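PDB 1WOQ: inorganic polyphosphate/ATP-glucomannokinase from Arthrobacter sp., which catalyses phosphoryl transfer to glucose and mannose, probably at the hydroxyl on carbon 6, drawing on either inorganic polyphosphate or ATP as phosphate donor. Local coordinates for residues A[34-39]-A[251-256]. Numbering follows the deposited sequence.
Sequences GKLLGE and GIVGAA
Leu36 leaves strand 35-44 alongside the helix and bends its end onto it, so that one methyl, CD1, rests against two consecutive helical residues, Ile252 and Val253. The bend comes from its torsions: CG stands anti to the carbonyl carbon (chi1 -81°), and a chi2 of 53° makes CD1 the branch that meets the helix. The closer of the two touches is to Val253, where Leu36 CD1 lies 3.8 Å from Val253 CG2; the two side chains cross obliquely there. Against Ile252 the same methyl meets CG2, with Leu36 CD1 and Ile252 CG2 4.1 Å apart, and here the two side chains cross at about a right angle. A single leucine branch therefore packs against the beta-branch methyls of two neighbouring residues.

Val253 also touches the backbone of Gly34 at its carbonyl O, 3.9 Å from Val253 CG2, the methyl that faces both Leu36 and Gly34. The contact is van der Waals throughout, with the leucine-to-isoleucine and leucine-to-valine methyl pairs as its apolar part. Gly34, with its positive phi of 73°, belongs with Lys35 to a G1 beta bulge facing Asp30, at the turn between strands 23-30 and 35-44.

In this actin-like ATPase fold the chain's last helix, 250-262, follows the second sheet and comes back to pack on the outermost strand of the first. This is plain packing, with the side chain of Ile252 about 14 Å from the bound glucose. Ile252 continues onto Val29 of the adjacent strand 23-30, while Val253 also packs on Ala130 and Tyr134 of helix 123-134.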
loop_
_atom_site.group_PDB
_atom_site.type_symbol
_atom_site.label_atom_id
_atom_site.label_comp_id
_atom_site.label_asym_id
_atom_site.label_seq_id
_atom_site.Cartn_x
_atom_site.Cartn_y
_atom_site.Cartn_z
ATOM N N GLY A 34 16.784 -0.052 1.806
ATOM C CA GLY A 34 15.348 -0.253 1.855
ATOM C C GLY A 34 14.765 0.325 3.128
ATOM O O GLY A 34 13.734 -0.138 3.625
ATOM N N LYS A 35 15.430 1.343 3.663
ATOM C CA LYS A 35 14.976 1.994 4.882
ATOM C C LYS A 35 14.961 3.507 4.716
ATOM O O LYS A 35 15.489 4.042 3.744
ATOM C CB LYS A 35 15.878 1.619 6.061
ATOM C CG LYS A 35 15.795 0.154 6.461
ATOM C CD LYS A 35 16.554 -0.112 7.751
ATOM C CE LYS A 35 16.438 -1.572 8.163
ATOM N NZ LYS A 35 16.994 -2.479 7.124
ATOM N N LEU A 36 14.350 4.189 5.676
ATOM C CA LEU A 36 14.261 5.642 5.643
ATOM C C LEU A 36 15.447 6.312 6.310
ATOM O O LEU A 36 16.019 5.784 7.266
ATOM C CB LEU A 36 12.989 6.114 6.354
ATOM C CG LEU A 36 11.655 6.077 5.611
ATOM C CD1 LEU A 36 11.399 4.697 5.043
ATOM C CD2 LEU A 36 10.549 6.480 6.576
ATOM N N LEU A 37 15.815 7.478 5.791
ATOM C CA LEU A 37 16.891 8.266 6.366
ATOM C C LEU A 37 16.160 9.239 7.275
ATOM O O LEU A 37 15.343 10.039 6.808
ATOM C CB LEU A 37 17.655 9.030 5.282
ATOM C CG LEU A 37 18.379 8.165 4.251
ATOM C CD1 LEU A 37 19.162 9.055 3.301
ATOM C CD2 LEU A 37 19.312 7.188 4.962
ATOM N N GLY A 38 16.432 9.160 8.572
ATOM C CA GLY A 38 15.754 10.036 9.506
ATOM C C GLY A 38 14.369 9.491 9.809
ATOM O O GLY A 38 14.070 8.333 9.503
ATOM N N GLU A 39 13.519 10.329 10.391
ATOM C CA GLU A 39 12.164 9.932 10.764
ATOM C C GLU A 39 11.140 10.196 9.664
ATOM O O GLU A 39 11.323 11.084 8.833
ATOM C CB GLU A 39 11.729 10.692 12.020
ATOM C CG GLU A 39 12.709 10.607 13.179
ATOM C CD GLU A 39 12.896 9.192 13.681
ATOM O OE1 GLU A 39 11.899 8.583 14.121
ATOM O OE2 GLU A 39 14.039 8.688 13.636
ATOM N N GLY A 251 4.513 1.430 2.196
ATOM C CA GLY A 251 4.066 2.260 1.086
ATOM C C GLY A 251 5.108 3.283 0.676
ATOM O O GLY A 251 5.362 3.496 -0.511
ATOM N N ILE A 252 5.708 3.930 1.668
ATOM C CA ILE A 252 6.742 4.928 1.423
ATOM C C ILE A 252 7.906 4.322 0.635
ATOM O O ILE A 252 8.343 4.865 -0.387
ATOM C CB ILE A 252 7.274 5.489 2.761
ATOM C CG1 ILE A 252 6.196 6.365 3.411
ATOM C CG2 ILE A 252 8.571 6.272 2.531
ATOM C CD1 ILE A 252 6.509 6.782 4.832
ATOM N N VAL A 253 8.404 3.189 1.115
ATOM C CA VAL A 253 9.522 2.524 0.459
ATOM C C VAL A 253 9.133 2.044 -0.930
ATOM O O VAL A 253 9.865 2.259 -1.889
ATOM C CB VAL A 253 10.027 1.334 1.305
ATOM C CG1 VAL A 253 11.115 0.570 0.554
ATOM C CG2 VAL A 253 10.566 1.852 2.627
ATOM N N GLY A 254 7.965 1.416 -1.040
ATOM C CA GLY A 254 7.514 0.928 -2.331
ATOM C C GLY A 254 7.356 2.031 -3.366
ATOM O O GLY A 254 7.611 1.823 -4.549
ATOM N N ALA A 255 6.925 3.210 -2.925
ATOM C CA ALA A 255 6.744 4.332 -3.839
ATOM C C ALA A 255 8.091 4.761 -4.413
ATOM O O ALA A 255 8.191 5.110 -5.587
ATOM C CB ALA A 255 6.087 5.502 -3.112
ATOM N N ALA A 256 9.124 4.728 -3.576
ATOM C CA ALA A 256 10.467 5.106 -4.007
ATOM C C ALA A 256 10.993 4.062 -4.989
ATOM O O ALA A 256 11.593 4.401 -6.012
ATOM C CB ALA A 256 11.394 5.215 -2.803
#